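Side-chain contacts in endonuclease IV (Thermus thermophilus, PDB 3AAM), which cleaves phosphodiester bonds at apurinic or apyrimidinic sites in DNA during repair and also has 3'-5' exonuclease activity: residues A[14-19]-A[48-53]; A[22-27]-A[59-64]; A[39-44]-A[83-88]; A[146-149]-A[153-156]. All blocks are in the same frame, centred on the assembly; numbering follows the deposited sequence.

Contact 1 of 4, residues A[14-19]-A[48-53]; sequences KGVAGA and PAEVEA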
loop_
_atom_site.group_PDB
_atom_site.type_symbol
_atom_site.label_atom_id
_atom_site.label_comp_id
_atom_site.label_asym_id
_atom_site.label_seq_id
_atom_site.Cartn_x
_atom_site.Cartn_y
_atom_site.Cartn_z
ATOM N N LYS A 14 19.510 11.912 5.183
ATOM C CA LYS A 14 19.594 10.458 5.293
ATOM C C LYS A 14 18.948 9.766 4.092
ATOM O O LYS A 14 19.183 8.583 3.851
ATOM C CB LYS A 14 18.907 9.979 6.575
ATOM C CG LYS A 14 19.526 10.489 7.865
ATOM C CD LYS A 14 20.913 9.913 8.094
ATOM C CE LYS A 14 21.435 10.284 9.475
ATOM N NZ LYS A 14 20.526 9.785 10.542
ATOM N N GLY A 15 18.135 10.506 3.344
ATOM C CA GLY A 15 17.476 9.932 2.184
ATOM C C GLY A 15 16.679 8.682 2.517
ATOM O O GLY A 15 16.124 8.562 3.611
ATOM N N VAL A 16 16.619 7.745 1.577
ATOM C CA VAL A 16 15.875 6.511 1.808
ATOM C C VAL A 16 16.518 5.658 2.897
ATOM O O VAL A 16 15.850 4.840 3.530
ATOM C CB VAL A 16 15.751 5.671 0.511
ATOM C CG1 VAL A 16 14.954 6.444 -0.529
ATOM C CG2 VAL A 16 17.129 5.320 -0.027
ATOM N N ALA A 17 17.814 5.849 3.115
ATOM C CA ALA A 17 18.517 5.089 4.143
ATOM C C ALA A 17 17.962 5.465 5.513
ATOM O O ALA A 17 17.918 4.640 6.427
ATOM C CB ALA A 17 20.013 5.380 4.083
ATOM N N GLY A 18 17.536 6.717 5.649
ATOM C CA GLY A 18 16.987 7.175 6.910
ATOM C C GLY A 18 15.747 6.401 7.319
ATOM O O GLY A 18 15.506 6.173 8.506
ATOM N N ALA A 19 14.953 5.995 6.334
ATOM C CA ALA A 19 13.738 5.240 6.610
ATOM C C ALA A 19 14.079 3.869 7.180
ATOM O O ALA A 19 13.413 3.386 8.096
ATOM C CB ALA A 19 12.908 5.091 5.335
ATOM N N PRO A 48 24.074 5.827 -6.583
ATOM C CA PRO A 48 24.514 4.456 -6.308
ATOM C C PRO A 48 24.906 4.275 -4.844
ATOM O O PRO A 48 24.706 3.207 -4.263
ATOM C CB PRO A 48 25.699 4.283 -7.254
ATOM C CG PRO A 48 25.302 5.137 -8.425
ATOM C CD PRO A 48 24.788 6.380 -7.748
ATOM N N ALA A 49 25.467 5.325 -4.248
ATOM C CA ALA A 49 25.875 5.272 -2.851
ATOM C C ALA A 49 24.655 5.134 -1.950
ATOM O O ALA A 49 24.687 4.397 -0.966
ATOM C CB ALA A 49 26.659 6.523 -2.484
ATOM N N GLU A 50 23.579 5.838 -2.287
ATOM C CA GLU A 50 22.363 5.755 -1.486
ATOM C C GLU A 50 21.742 4.369 -1.649
ATOM O O GLU A 50 21.215 3.799 -0.693
ATOM C CB GLU A 50 21.353 6.832 -1.899
ATOM C CG GLU A 50 20.250 7.032 -0.858
ATOM C CD GLU A 50 19.329 8.209 -1.151
ATOM O OE1 GLU A 50 19.828 9.311 -1.456
ATOM O OE2 GLU A 50 18.096 8.035 -1.057
ATOM N N VAL A 51 21.805 3.826 -2.862
ATOM C CA VAL A 51 21.261 2.497 -3.116
ATOM C C VAL A 51 22.007 1.479 -2.258
ATOM O O VAL A 51 21.398 0.622 -1.616
ATOM C CB VAL A 51 21.412 2.102 -4.606
ATOM C CG1 VAL A 51 20.880 0.698 -4.831
ATOM C CG2 VAL A 51 20.667 3.093 -5.486
ATOM N N GLU A 52 23.336 1.580 -2.246
ATOM C CA GLU A 52 24.169 0.670 -1.467
ATOM C C GLU A 52 23.864 0.780 0.024
ATOM O O GLU A 52 23.786 -0.228 0.722
ATOM C CB GLU A 52 25.651 0.976 -1.719
ATOM C CG GLU A 52 26.653 -0.040 -1.161
ATOM C CD GLU A 52 26.856 0.059 0.343
ATOM O OE1 GLU A 52 26.946 1.191 0.866
ATOM O OE2 GLU A 52 26.943 -0.998 1.005
ATOM N N ALA A 53 23.693 2.006 0.506
ATOM C CA ALA A 53 23.401 2.232 1.917
ATOM C C ALA A 53 22.050 1.638 2.308
ATOM O O ALA A 53 21.924 0.994 3.348
ATOM C CB ALA A 53 23.428 3.725 2.222
#
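Glu50 reaches across from helix 48-60 and presents a single carboxylate oxygen to Val16. With CG anti to the backbone N (chi1 -164°) and the chain extended beyond it, the carboxylate is carried far enough out for OE2 to accept the backbone N-H of Val16, 3.0 Å from Val16 N to Glu50 OE2. The bond is almost straight at 176°, yet the N-H arrives from well above the carboxylate plane. The same oxygen lies against the valine branch, 3.1 Å from Val16 CG2, and the aliphatic part follows, Glu50 CG standing 3.7 Å from that methyl; the two side chains cross at about a right angle. A CB on Gly15 would fall 2.7 Å from Glu50 OE2. Arg44 NH2 forms a salt bridge to OE2, giving this oxygen two polar partners. Shortening this glutamate to an alanine would probably leave the Val16 N-H without its acceptor and Arg44 without this carboxylate partner. One turn later, Ala53 CB meets Ala17 CB at 4.2 Å, where the backbones come nearest. Small residues suit this approach: the axes of helices 15-19 and 48-53 pass 8.6 Å apart and run nearly parallel (12°). Phe54 and Leu57 of helix 48-60 extend the packing onto Val16 and Ala17, joining two successive outer helices that alternate in the chain with parallel strands.

Contact 2 of 4, residues A[22-27]-A[59-64]; sequences EATALG and EASGGL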
loop_
_atom_site.group_PDB
_atom_site.type_symbol
_atom_site.label_atom_id
_atom_site.label_comp_id
_atom_site.label_asym_id
_atom_site.label_seq_id
_atom_site.Cartn_x
_atom_site.Cartn_y
_atom_site.Cartn_z
ATOM N N GLU A 22 15.030 4.365 10.784
ATOM C CA GLU A 22 13.889 4.669 11.635
ATOM C C GLU A 22 13.043 3.424 11.891
ATOM O O GLU A 22 12.502 3.246 12.984
ATOM C CB GLU A 22 13.031 5.780 11.019
ATOM C CG GLU A 22 11.782 6.096 11.837
ATOM C CD GLU A 22 11.032 7.315 11.342
ATOM O OE1 GLU A 22 11.222 7.698 10.169
ATOM O OE2 GLU A 22 10.240 7.883 12.126
ATOM N N ALA A 23 12.933 2.559 10.886
ATOM C CA ALA A 23 12.167 1.328 11.049
ATOM C C ALA A 23 12.816 0.475 12.134
ATOM O O ALA A 23 12.132 -0.096 12.984
ATOM C CB ALA A 23 12.107 0.561 9.731
ATOM N N THR A 24 14.143 0.391 12.111
ATOM C CA THR A 24 14.857 -0.386 13.114
ATOM C C THR A 24 14.710 0.246 14.493
ATOM O O THR A 24 14.492 -0.446 15.489
ATOM C CB THR A 24 16.360 -0.484 12.785
ATOM O OG1 THR A 24 16.527 -1.121 11.514
ATOM C CG2 THR A 24 17.087 -1.296 13.854
ATOM N N ALA A 25 14.821 1.569 14.540
ATOM C CA ALA A 25 14.721 2.300 15.799
ATOM C C ALA A 25 13.346 2.147 16.447
ATOM O O ALA A 25 13.234 2.015 17.671
ATOM C CB ALA A 25 15.036 3.775 15.565
ATOM N N LEU A 26 12.300 2.164 15.625
ATOM C CA LEU A 26 10.938 2.024 16.128
ATOM C C LEU A 26 10.585 0.578 16.447
ATOM O O LEU A 26 9.641 0.316 17.189
ATOM C CB LEU A 26 9.938 2.558 15.101
ATOM C CG LEU A 26 9.879 4.069 14.894
ATOM C CD1 LEU A 26 8.959 4.388 13.722
ATOM C CD2 LEU A 26 9.380 4.730 16.176
ATOM N N GLY A 27 11.338 -0.358 15.878
ATOM C CA GLY A 27 11.058 -1.761 16.110
ATOM C C GLY A 27 9.994 -2.295 15.164
ATOM O O GLY A 27 9.288 -3.247 15.491
ATOM N N GLU A 59 19.520 -5.150 4.909
ATOM C CA GLU A 59 19.989 -6.512 5.110
ATOM C C GLU A 59 20.613 -6.753 6.486
ATOM O O GLU A 59 20.499 -7.847 7.041
ATOM C CB GLU A 59 20.973 -6.866 3.993
ATOM C CG GLU A 59 20.324 -6.802 2.611
ATOM C CD GLU A 59 21.325 -6.748 1.474
ATOM O OE1 GLU A 59 20.886 -6.662 0.307
ATOM O OE2 GLU A 59 22.544 -6.788 1.742
ATOM N N ALA A 60 21.253 -5.729 7.043
ATOM C CA ALA A 60 21.899 -5.850 8.348
ATOM C C ALA A 60 20.914 -5.887 9.512
ATOM O O ALA A 60 21.214 -6.439 10.569
ATOM C CB ALA A 60 22.880 -4.703 8.547
ATOM N N SER A 61 19.740 -5.297 9.330
ATOM C CA SER A 61 18.766 -5.283 10.409
ATOM C C SER A 61 17.458 -5.993 10.107
ATOM O O SER A 61 16.384 -5.405 10.232
ATOM C CB SER A 61 18.486 -3.844 10.856
ATOM O OG SER A 61 19.586 -3.326 11.589
ATOM N N GLY A 62 17.558 -7.256 9.706
ATOM C CA GLY A 62 16.366 -8.044 9.442
ATOM C C GLY A 62 15.805 -8.120 8.035
ATOM O O GLY A 62 14.928 -8.945 7.777
ATOM N N GLY A 63 16.289 -7.285 7.121
ATOM C CA GLY A 63 15.763 -7.322 5.768
ATOM C C GLY A 63 14.249 -7.191 5.778
ATOM O O GLY A 63 13.533 -7.956 5.124
ATOM N N LEU A 64 13.761 -6.217 6.536
ATOM C CA LEU A 64 12.328 -5.972 6.655
ATOM C C LEU A 64 11.666 -5.707 5.315
ATOM O O LEU A 64 12.183 -4.946 4.497
ATOM C CB LEU A 64 12.067 -4.770 7.560
ATOM C CG LEU A 64 12.220 -4.895 9.074
ATOM C CD1 LEU A 64 13.589 -5.432 9.446
ATOM C CD2 LEU A 64 11.990 -3.520 9.677
#
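Thr24 OG1 has a weak hydrogen bond to the carbonyl O of Val20, one turn back in its own helix, and across the contact it meets Ser61, whose CB lies 3.4 Å from Thr24 OG1. The rotation about chi1 (-60°) sets OG1 beside the backbone N and turns the methyl anti to that N, and both branches border the serine: Thr24 CG2 is 3.9 Å from Ser61 OG. The two hydroxyl oxygens, Thr24 OG1 and Ser61 OG, stand 3.8 Å apart, so this meeting is van der Waals packing rather than polar bonding. On the more buried side, Ala23 CB touches one methyl of Leu64, 4.1 Å from Leu64 CD2, and Leu8 packs on the alanine too. Just 138 Å² is buried in all, consistent with two such small patches. Leu64 O also accepts a bond from Arg58, tying the turn back to helix 48-60. The first helix finishes with a Schellman motif in which Gly27, at positive phi (85°), is the C-prime residue and Leu28 N bonds to Ala23 O. Ser61 likewise leaves helical geometry, so the contact joins the C-terminal ends of neighbouring helices, as in the outer helical layer of a TIM barrel.

Contact 3 of 4, residues A[39-44]-A[83-88]; sequences RSWRPR and WEKSVA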
loop_
_atom_site.group_PDB
_atom_site.type_symbol
_atom_site.label_atom_id
_atom_site.label_comp_id
_atom_site.label_asym_id
_atom_site.label_seq_id
_atom_site.Cartn_x
_atom_site.Cartn_y
_atom_site.Cartn_z
ATOM N N ARG A 39 3.949 15.325 -3.597
ATOM C CA ARG A 39 3.382 16.598 -4.022
ATOM C C ARG A 39 3.881 17.067 -5.386
ATOM O O ARG A 39 3.307 17.978 -5.979
ATOM C CB ARG A 39 3.684 17.677 -2.979
ATOM C CG ARG A 39 2.468 18.188 -2.221
ATOM C CD ARG A 39 1.794 17.095 -1.411
ATOM N NE ARG A 39 0.748 17.638 -0.548
ATOM C CZ ARG A 39 -0.017 16.905 0.254
ATOM N NH1 ARG A 39 0.141 15.589 0.307
ATOM N NH2 ARG A 39 -0.939 17.490 1.008
ATOM N N SER A 40 4.949 16.458 -5.885
ATOM C CA SER A 40 5.484 16.861 -7.180
ATOM C C SER A 40 5.721 15.687 -8.120
ATOM O O SER A 40 5.954 14.563 -7.681
ATOM C CB SER A 40 6.781 17.654 -6.989
ATOM O OG SER A 40 7.718 16.932 -6.209
ATOM N N TRP A 41 5.657 15.962 -9.421
ATOM C CA TRP A 41 5.857 14.939 -10.439
ATOM C C TRP A 41 7.329 14.648 -10.709
ATOM O O TRP A 41 7.665 13.610 -11.277
ATOM C CB TRP A 41 5.198 15.357 -11.759
ATOM C CG TRP A 41 3.704 15.435 -11.719
ATOM C CD1 TRP A 41 2.941 16.545 -11.489
ATOM C CD2 TRP A 41 2.790 14.357 -11.933
ATOM N NE1 TRP A 41 1.605 16.224 -11.554
ATOM C CE2 TRP A 41 1.485 14.886 -11.825
ATOM C CE3 TRP A 41 2.946 12.993 -12.210
ATOM C CZ2 TRP A 41 0.343 14.096 -11.983
ATOM C CZ3 TRP A 41 1.810 12.209 -12.367
ATOM C CH2 TRP A 41 0.525 12.764 -12.254
ATOM N N ARG A 42 8.202 15.566 -10.308
ATOM C CA ARG A 42 9.636 15.409 -10.534
ATOM C C ARG A 42 10.242 14.192 -9.836
ATOM O O ARG A 42 10.093 14.020 -8.629
ATOM C CB ARG A 42 10.379 16.670 -10.077
ATOM C CG ARG A 42 11.031 17.462 -11.203
ATOM C CD ARG A 42 10.005 18.042 -12.167
ATOM N NE ARG A 42 10.643 18.696 -13.309
ATOM C CZ ARG A 42 9.981 19.319 -14.280
ATOM N NH1 ARG A 42 10.643 19.885 -15.281
ATOM N NH2 ARG A 42 8.657 19.381 -14.249
ATOM N N PRO A 43 10.931 13.325 -10.597
ATOM C CA PRO A 43 11.545 12.142 -9.988
ATOM C C PRO A 43 12.693 12.561 -9.077
ATOM O O PRO A 43 13.343 13.583 -9.315
ATOM C CB PRO A 43 12.021 11.339 -11.196
ATOM C CG PRO A 43 12.329 12.398 -12.201
ATOM C CD PRO A 43 11.151 13.335 -12.054
ATOM N N ARG A 44 12.939 11.772 -8.037
ATOM C CA ARG A 44 14.007 12.065 -7.085
ATOM C C ARG A 44 15.260 11.264 -7.405
ATOM O O ARG A 44 15.233 10.031 -7.451
ATOM C CB ARG A 44 13.537 11.740 -5.665
ATOM C CG ARG A 44 14.620 11.846 -4.598
ATOM C CD ARG A 44 14.051 11.476 -3.233
ATOM N NE ARG A 44 15.058 11.511 -2.176
ATOM C CZ ARG A 44 16.039 10.626 -2.041
ATOM N NH1 ARG A 44 16.157 9.620 -2.897
ATOM N NH2 ARG A 44 16.909 10.752 -1.046
ATOM N N TRP A 83 -2.648 11.053 -18.069
ATOM C CA TRP A 83 -2.406 9.619 -18.135
ATOM C C TRP A 83 -0.925 9.356 -18.388
ATOM O O TRP A 83 -0.296 8.581 -17.672
ATOM C CB TRP A 83 -3.236 8.989 -19.257
ATOM C CG TRP A 83 -3.252 7.491 -19.234
ATOM C CD1 TRP A 83 -3.896 6.689 -18.331
ATOM C CD2 TRP A 83 -2.610 6.611 -20.166
ATOM N NE1 TRP A 83 -3.696 5.367 -18.646
ATOM C CE2 TRP A 83 -2.911 5.288 -19.767
ATOM C CE3 TRP A 83 -1.809 6.810 -21.300
ATOM C CZ2 TRP A 83 -2.441 4.170 -20.462
ATOM C CZ3 TRP A 83 -1.340 5.696 -21.993
ATOM C CH2 TRP A 83 -1.659 4.391 -21.569
ATOM N N GLU A 84 -0.372 10.008 -19.407
ATOM C CA GLU A 84 1.039 9.839 -19.734
ATOM C C GLU A 84 1.920 10.221 -18.547
ATOM O O GLU A 84 2.893 9.533 -18.233
ATOM C CB GLU A 84 1.413 10.694 -20.952
ATOM C CG GLU A 84 1.097 10.059 -22.308
ATOM C CD GLU A 84 -0.357 10.185 -22.723
ATOM O OE1 GLU A 84 -0.698 9.677 -23.809
ATOM O OE2 GLU A 84 -1.159 10.792 -21.984
ATOM N N LYS A 85 1.579 11.322 -17.886
ATOM C CA LYS A 85 2.355 11.768 -16.734
ATOM C C LYS A 85 2.284 10.719 -15.624
ATOM O O LYS A 85 3.292 10.404 -14.985
ATOM C CB LYS A 85 1.816 13.112 -16.226
ATOM C CG LYS A 85 1.813 14.206 -17.288
ATOM C CD LYS A 85 1.104 15.473 -16.815
ATOM C CE LYS A 85 1.946 16.266 -15.835
ATOM N NZ LYS A 85 2.269 15.495 -14.613
ATOM N N SER A 86 1.091 10.168 -15.422
ATOM C CA SER A 86 0.863 9.162 -14.390
ATOM C C SER A 86 1.603 7.859 -14.682
ATOM O O SER A 86 2.226 7.279 -13.792
ATOM C CB SER A 86 -0.636 8.889 -14.253
ATOM O OG SER A 86 -1.319 10.079 -13.908
ATOM N N VAL A 87 1.524 7.402 -15.928
ATOM C CA VAL A 87 2.201 6.174 -16.333
ATOM C C VAL A 87 3.708 6.321 -16.139
ATOM O O VAL A 87 4.364 5.431 -15.595
ATOM C CB VAL A 87 1.894 5.831 -17.812
ATOM C CG1 VAL A 87 2.817 4.724 -18.303
ATOM C CG2 VAL A 87 0.436 5.390 -17.947
ATOM N N ALA A 88 4.253 7.451 -16.581
ATOM C CA ALA A 88 5.682 7.709 -16.449
ATOM C C ALA A 88 6.102 7.791 -14.982
ATOM O O ALA A 88 7.175 7.317 -14.610
ATOM C CB ALA A 88 6.049 9.004 -17.174
#
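One face of the Trp41 indole is occupied by Lys85, and Ser86 comes to the edge near the ring plane. The ammonium of Lys85 sits over the pyrrole part, with NZ 2.9 Å from the centroid of the Trp41 five-membered ring and 12° off its normal, an unusually close cation-pi contact. Farther along, Lys85 CB lies 4.2 Å from the centroid of the Trp41 six-membered ring, giving a CH-pi contact. Bends at chi3 (75°) and chi4 (-60°) fold the lysine chain back, which lets its start and its end lie over the same indole. Lys85 NZ is 3.2 Å from Trp41 NE1, but both are donors; the attraction is to the ring's pi face. At the benzene edge, Ser86 OG makes a plain contact 3.7 Å from Trp41 CH2, and is itself hydrogen-bonded to Leu82 O and Asn75 N. Leu73, Leu82 and Ser89 also pack on the indole. The cation-pi pair thus fastens the loop following strand 31-34 to the early turns of helix 82-100. In a TIM barrel such strand-to-helix loops stand at the C-terminal ends of the strands, and this one is tied to the helix of a later strand-helix unit, away from the manganese ligands.

Contact 4 of 4, residues A[146-149]-A[153-156]; sequences EKVG and EELA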
loop_
_atom_site.group_PDB
_atom_site.type_symbol
_atom_site.label_atom_id
_atom_site.label_comp_id
_atom_site.label_asym_id
_atom_site.label_seq_id
_atom_site.Cartn_x
_atom_site.Cartn_y
_atom_site.Cartn_z
ATOM N N GLU A 146 -16.307 8.146 -10.234
ATOM C CA GLU A 146 -15.830 7.275 -11.297
ATOM C C GLU A 146 -14.593 6.513 -10.835
ATOM O O GLU A 146 -13.809 6.026 -11.652
ATOM C CB GLU A 146 -15.516 8.099 -12.546
ATOM C CG GLU A 146 -16.662 9.018 -12.961
ATOM C CD GLU A 146 -16.390 9.756 -14.256
ATOM O OE1 GLU A 146 -15.274 10.292 -14.411
ATOM O OE2 GLU A 146 -17.297 9.811 -15.114
ATOM N N LYS A 147 -14.421 6.415 -9.520
ATOM C CA LYS A 147 -13.285 5.698 -8.958
ATOM C C LYS A 147 -13.343 4.220 -9.322
ATOM O O LYS A 147 -14.397 3.588 -9.250
ATOM C CB LYS A 147 -13.242 5.845 -7.435
ATOM C CG LYS A 147 -12.744 7.192 -6.946
ATOM C CD LYS A 147 -12.503 7.175 -5.444
ATOM C CE LYS A 147 -11.987 8.517 -4.955
ATOM N NZ LYS A 147 -12.944 9.616 -5.261
ATOM N N VAL A 148 -12.196 3.681 -9.711
ATOM C CA VAL A 148 -12.076 2.281 -10.094
ATOM C C VAL A 148 -11.634 1.421 -8.910
ATOM O O VAL A 148 -10.981 1.908 -7.988
ATOM C CB VAL A 148 -11.040 2.127 -11.239
ATOM C CG1 VAL A 148 -10.755 0.662 -11.504
ATOM C CG2 VAL A 148 -11.559 2.803 -12.501
ATOM N N GLY A 149 -12.019 0.149 -8.928
ATOM C CA GLY A 149 -11.609 -0.769 -7.877
ATOM C C GLY A 149 -12.357 -0.839 -6.558
ATOM O O GLY A 149 -11.780 -1.276 -5.562
ATOM N N GLU A 153 -14.305 -7.921 -7.215
ATOM C CA GLU A 153 -14.415 -8.572 -8.519
ATOM C C GLU A 153 -13.782 -7.733 -9.619
ATOM O O GLU A 153 -13.259 -8.274 -10.593
ATOM C CB GLU A 153 -15.881 -8.833 -8.892
ATOM C CG GLU A 153 -16.560 -9.973 -8.149
ATOM C CD GLU A 153 -16.860 -9.648 -6.699
ATOM O OE1 GLU A 153 -16.838 -8.453 -6.332
ATOM O OE2 GLU A 153 -17.135 -10.593 -5.930
ATOM N N GLU A 154 -13.842 -6.410 -9.477
ATOM C CA GLU A 154 -13.256 -5.543 -10.490
ATOM C C GLU A 154 -11.741 -5.647 -10.418
ATOM O O GLU A 154 -11.066 -5.671 -11.448
ATOM C CB GLU A 154 -13.693 -4.087 -10.300
ATOM C CG GLU A 154 -13.217 -3.181 -11.437
ATOM C CD GLU A 154 -13.913 -1.833 -11.461
ATOM O OE1 GLU A 154 -13.534 -0.942 -10.672
ATOM O OE2 GLU A 154 -14.851 -1.670 -12.264
ATOM N N LEU A 155 -11.211 -5.711 -9.200
ATOM C CA LEU A 155 -9.770 -5.838 -9.017
ATOM C C LEU A 155 -9.299 -7.161 -9.599
ATOM O O LEU A 155 -8.229 -7.236 -10.198
ATOM C CB LEU A 155 -9.392 -5.781 -7.535
ATOM C CG LEU A 155 -9.380 -4.412 -6.855
ATOM C CD1 LEU A 155 -10.782 -3.836 -6.842
ATOM C CD2 LEU A 155 -8.842 -4.544 -5.439
ATOM N N ALA A 156 -10.095 -8.211 -9.415
ATOM C CA ALA A 156 -9.724 -9.517 -9.940
ATOM C C ALA A 156 -9.586 -9.431 -11.460
ATOM O O ALA A 156 -8.677 -10.018 -12.042
ATOM C CB ALA A 156 -10.769 -10.554 -9.561
#
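Glu154 meets Gly149 because its CG is anti to the backbone N (chi1 -174°) and the chain runs on extended, carrying the carboxylate from the first turn of helix 152-159 back over the preceding loop. Val148, with CG1 anti to its own N (chi1 172°), turns that methyl to the same carboxylate. The result is an unusually short hydrogen bond, Gly149 N to Glu154 OE1 at 2.6 Å, whose exact length is best taken with caution; it is nearly straight at 169° and arrives almost head-on down the C-O bond of the acceptor. Val148 CG1 lies 3.3 Å from Glu154 OE1, and the two side chains cross at about a right angle. Leu155 meets the glycine farther on, at its CA and carbonyl: its CD1 is 3.0 Å from Gly149 O and 3.3 Å from Gly149 CA, a tight fit of a methyl against bare backbone. A CB on Gly149 would fall 3.5 Å from Leu155 CD1, and at this residue's positive phi it would also press on the preceding carbonyl. Thr141 OG1 also bonds to Val148 O, and Val117 packs on Val148. Were Glu154 exchanged for a serine, the N-H of buried Gly149 would probably lose this acceptor and a gap would open beside the valine methyl. The side chain of Leu155 is about 9 Å from that of His172, a manganese ligand, so the contact lies near the metal site without touching that ligand. A carboxylate fed by a backbone N-H near a helix start is likely to be stabilised in its ionised form.

Contacts 1 and 2 use the same pair, helices 15-26 and 48-60, meeting early in both helices and again at their C-terminal ends, with centres 14 Å apart. Contact 3 involves the loop leading into helix 48-60 and the next helix, 82-100; its centre is 22 Å from that of contact 1, yet the two touch through the Arg44-Glu50 salt bridge. That bridge and the shared helices interlink the first three helices of the barrel's outer layer; along the chain, the segments of contacts 1 to 3 alternate. Contact 4 follows in series, its centre about 35 Å from that of contact 1 and across the chain's centre, local to one loop and helix and the nearest to the manganese site.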